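Local structure of hypothetical protein (Legionella pneumophila subsp. pneumophila, 2IM9) at residues 92-95 / 96-99; 134-137 / 138-142. The protein is of unknown function but is probably an N-acetylmuramoyl-L-alanine amidase-like enzyme that cleaves amide bonds in peptidoglycan. All blocks are in the same frame, centred on the assembly; numbering follows the deposited sequence.

Contact 1 (92-95 / 96-99); sequences GFDC and DTYV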
# COMPACT_ATOMS: atom_id res chain seq x y z
N GLY A 92 5.51 13.19 -5.09
CA GLY A 92 4.09 12.85 -5.05
C GLY A 92 3.92 11.38 -4.69
O GLY A 92 4.82 10.59 -4.96
N PHE A 93 2.78 11.06 -4.08
CA PHE A 93 2.45 9.69 -3.67
C PHE A 93 0.97 9.40 -3.80
O PHE A 93 0.15 10.32 -3.68
CB PHE A 93 2.78 9.49 -2.18
CG PHE A 93 4.24 9.60 -1.86
CD1 PHE A 93 5.10 8.55 -2.13
CD2 PHE A 93 4.75 10.77 -1.28
CE1 PHE A 93 6.48 8.65 -1.84
CE2 PHE A 93 6.10 10.88 -0.98
CZ PHE A 93 6.97 9.81 -1.25
N ASP A 94 0.62 8.13 -4.00
CA ASP A 94 -0.74 7.70 -3.68
C ASP A 94 -0.67 6.80 -2.44
O ASP A 94 0.40 6.64 -1.86
CB ASP A 94 -1.43 7.04 -4.88
CG ASP A 94 -0.77 5.77 -5.33
OD1 ASP A 94 -0.42 4.93 -4.47
OD2 ASP A 94 -0.64 5.59 -6.57
N CYS A 95 -1.79 6.24 -1.98
CA CYS A 95 -1.72 5.54 -0.70
C CYS A 95 -0.77 4.35 -0.76
O CYS A 95 -0.03 4.09 0.20
CB CYS A 95 -3.09 5.10 -0.18
SG CYS A 95 -3.92 3.89 -1.19
N ASP A 96 -0.77 3.65 -1.90
CA ASP A 96 0.04 2.44 -2.09
C ASP A 96 1.51 2.78 -2.27
O ASP A 96 2.37 2.16 -1.66
CB ASP A 96 -0.42 1.67 -3.33
CG ASP A 96 -1.89 1.34 -3.32
OD1 ASP A 96 -2.35 0.73 -2.34
OD2 ASP A 96 -2.59 1.68 -4.30
N THR A 97 1.81 3.77 -3.11
CA THR A 97 3.20 4.12 -3.36
C THR A 97 3.87 4.76 -2.14
O THR A 97 5.08 4.62 -1.93
CB THR A 97 3.38 4.99 -4.63
OG1 THR A 97 2.88 6.31 -4.39
CG2 THR A 97 2.62 4.36 -5.83
N TYR A 98 3.09 5.47 -1.32
CA TYR A 98 3.63 6.00 -0.08
C TYR A 98 4.12 4.88 0.83
O TYR A 98 5.25 4.90 1.31
CB TYR A 98 2.58 6.86 0.62
CG TYR A 98 3.03 7.47 1.92
CD1 TYR A 98 4.12 8.35 1.96
CD2 TYR A 98 2.34 7.22 3.11
CE1 TYR A 98 4.53 8.92 3.17
CE2 TYR A 98 2.74 7.77 4.31
CZ TYR A 98 3.82 8.64 4.33
OH TYR A 98 4.20 9.19 5.52
N VAL A 99 3.27 3.89 1.06
CA VAL A 99 3.65 2.80 1.96
C VAL A 99 4.85 2.03 1.39
O VAL A 99 5.81 1.74 2.11
CB VAL A 99 2.42 1.92 2.26
CG1 VAL A 99 2.83 0.60 2.91
CG2 VAL A 99 1.47 2.67 3.18
O HOH W 1 5.12 7.88 -5.36
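Asp-94 and Thr-97 each turn a polar branch back over the main chain. CG of Asp-94 sits between its own N and carbonyl carbon (chi1 64°), and OG1 of Thr-97 does likewise (chi1 72°). The two side chains cross at about a right angle and trade bonds with each other's backbone. Asp-94 OD1 accepts from Thr-97 N at 2.9 Å, from its syn side but well out of the carboxylate plane, with a nearly straight N-H. Thr-97 OG1 accepts from Asp-94 N, also at 2.9 Å. This is a capping box with Asp-94 as the N-cap. A weak, bent bond from Asp-96 N adds to the load on OD1. A water links Thr-97 OG1 to Gly-92 O, to which it donates. The first turn then closes through Tyr-98 N to Asp-94 O at 3.0 Å. Asp-96 OD2 lies 3.9 Å from Asp-94 OD1; the helix N-terminus probably eases this meeting of like charges.

Beside the capping box, Phe-93 and Tyr-98 form a T-shaped stack. The edge of Tyr-98 meets the face of Phe-93, with the planes at 70°. Tyr-98 CD1 lies over the ring, 4.0 Å from Phe-93 CG. CB of Phe-93 also packs on CB of Tyr-98, 3.8 Å away.

Asp-94 OD2 accepts from Ser-73 N, and Tyr-98 OH bonds to Ser-61 O. Cys-95, in the first turn of helix 95-107, touches His-268 of strand 264-275. A cysteine at a helix start beside a sheet histidine is consistent with a papain-like cysteine-peptidase fold. Val-99 packs on Phe-271 of the same strand, while Phe-93 and Tyr-98 lie against strands 278-285 and 290-295.

Contact 2 (134-137 / 138-142); sequences NHFT and SIDWN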
# COMPACT_ATOMS: atom_id res chain seq x y z
N ASN A 134 2.40 -5.73 -7.94
CA ASN A 134 1.47 -6.16 -6.89
C ASN A 134 0.24 -5.27 -6.82
O ASN A 134 0.03 -4.55 -5.84
CB ASN A 134 2.20 -6.20 -5.55
CG ASN A 134 3.14 -7.36 -5.45
OD1 ASN A 134 2.86 -8.44 -5.97
ND2 ASN A 134 4.28 -7.15 -4.75
N HIS A 135 -0.59 -5.33 -7.86
CA HIS A 135 -1.76 -4.45 -7.98
C HIS A 135 -2.78 -4.56 -6.85
O HIS A 135 -3.35 -3.56 -6.41
CB HIS A 135 -2.49 -4.70 -9.30
CG HIS A 135 -1.69 -4.32 -10.50
ND1 HIS A 135 -1.47 -3.01 -10.87
CD2 HIS A 135 -1.07 -5.09 -11.43
CE1 HIS A 135 -0.72 -3.00 -11.97
NE2 HIS A 135 -0.48 -4.25 -12.33
N PHE A 136 -3.05 -5.79 -6.41
CA PHE A 136 -4.09 -6.02 -5.40
C PHE A 136 -3.47 -6.16 -4.02
O PHE A 136 -2.64 -7.03 -3.77
CB PHE A 136 -4.92 -7.25 -5.75
CG PHE A 136 -5.77 -7.05 -6.97
CD1 PHE A 136 -7.05 -6.51 -6.85
CD2 PHE A 136 -5.28 -7.35 -8.24
CE1 PHE A 136 -7.84 -6.29 -7.96
CE2 PHE A 136 -6.07 -7.13 -9.39
CZ PHE A 136 -7.35 -6.60 -9.25
N THR A 137 -3.87 -5.27 -3.13
CA THR A 137 -3.31 -5.25 -1.79
C THR A 137 -3.39 -6.59 -1.07
O THR A 137 -2.45 -6.97 -0.34
CB THR A 137 -3.92 -4.09 -0.98
OG1 THR A 137 -3.73 -2.89 -1.74
CG2 THR A 137 -3.22 -3.93 0.36
N SER A 138 -4.49 -7.30 -1.24
CA SER A 138 -4.63 -8.57 -0.50
C SER A 138 -3.88 -9.71 -1.18
O SER A 138 -2.86 -10.20 -0.66
CB SER A 138 -6.11 -8.92 -0.28
OG SER A 138 -6.80 -9.05 -1.51
N ILE A 139 -4.35 -10.12 -2.36
CA ILE A 139 -3.87 -11.36 -2.96
C ILE A 139 -2.49 -11.25 -3.60
O ILE A 139 -1.82 -12.26 -3.84
CB ILE A 139 -4.91 -11.93 -3.95
CG1 ILE A 139 -5.22 -10.93 -5.05
CG2 ILE A 139 -6.20 -12.32 -3.22
CD1 ILE A 139 -5.06 -11.49 -6.41
N ASP A 140 -2.07 -10.01 -3.89
CA ASP A 140 -0.71 -9.77 -4.38
C ASP A 140 0.20 -9.26 -3.26
O ASP A 140 1.12 -9.95 -2.83
CB ASP A 140 -0.69 -8.76 -5.52
CG ASP A 140 -1.40 -9.24 -6.76
OD1 ASP A 140 -1.37 -10.45 -7.08
OD2 ASP A 140 -1.96 -8.36 -7.45
N TRP A 141 -0.05 -8.04 -2.79
CA TRP A 141 0.93 -7.35 -1.95
C TRP A 141 1.06 -7.99 -0.58
O TRP A 141 2.19 -8.36 -0.17
CB TRP A 141 0.55 -5.87 -1.80
CG TRP A 141 1.64 -4.99 -1.23
CD1 TRP A 141 2.72 -4.47 -1.90
CD2 TRP A 141 1.71 -4.46 0.11
NE1 TRP A 141 3.48 -3.70 -1.05
CE2 TRP A 141 2.89 -3.68 0.19
CE3 TRP A 141 0.92 -4.60 1.25
CZ2 TRP A 141 3.28 -3.02 1.36
CZ3 TRP A 141 1.30 -3.95 2.42
CH2 TRP A 141 2.47 -3.15 2.46
N ASN A 142 -0.05 -8.11 0.15
CA ASN A 142 0.00 -8.80 1.44
C ASN A 142 0.58 -10.21 1.28
O ASN A 142 1.49 -10.61 2.01
CB ASN A 142 -1.39 -8.92 2.06
CG ASN A 142 -1.92 -7.62 2.63
OD1 ASN A 142 -1.22 -6.60 2.67
ND2 ASN A 142 -3.15 -7.66 3.12
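Phe-136 O is gripped by two backbone N-H groups. Asp-140 N reaches it at 3.0 Å and Trp-141 N at 2.9 Å, from opposite faces of the carbonyl plane. The bond from Trp-141 is the straighter one. It spans five residues, as does the 2.7 Å bond from Asn-142 N to Thr-137 O. Helix 137-147 therefore starts with a wide pi-type turn, and Phe-136 is its N-cap.

The side chain of Asp-140 reaches back from the outside of the turn. OD2 accepts from Phe-136 N at 3.0 Å, on its anti side and tilted 21° out of the carboxylate plane. CG of Asp-140 lies beside its own N and opposite the carbonyl carbon (chi1 -65°), which directs the carboxylate back toward the residues before the helix. The same OD2 lies in the plane of the Phe-136 ring at its edge, 3.6 Å from CD2. Ring and carboxylate planes stand 61° apart. CG1 of Ile-139 meets CB of Phe-136 at 3.8 Å.

Asn-134 crosses Asp-140 at a slant. Its OD1 lies 3.6 Å from CB of Asp-140, and its CB is at the indole edge of Trp-141, 4.1 Å from CD1. Its ND2 bonds to Thr-121 O, and Trp-141 NE1 bonds to Asn-100 OD1 of helix 95-107. The Phe-136 ring makes an edge-to-face contact with Trp-179.

Ile-139 N, in the first turn, is buried with no partner; the Phe-136 N-cap has no side-chain acceptor to offer it. Asp-140 is held at both oxygens, since OD1 forms a salt bridge with Lys-176. That lysine and the backbone donor would favour the ionised carboxylate.

Contact 1 comes first in the chain and contact 2 follows, with helix 111-122 between them. Their centres are about 14 Å apart. Each marks the start of a helix, 95-107 for contact 1 and 137-147 for contact 2. The two helices meet directly: Val-99 CG1 packs on Trp-141 CH2 at 3.8 Å. Asp-96 OD1 lies 3.9 Å from Thr-137 OG1 as a packing neighbour. Both contacts also rest on strand 264-275 of the antiparallel sheet, contact 1 near His-268 and Phe-271, contact 2 near Leu-264 and Ile-266. This shared packing sets the helix start that carries Cys-95 beside His-268, consistent with a papain-like arrangement.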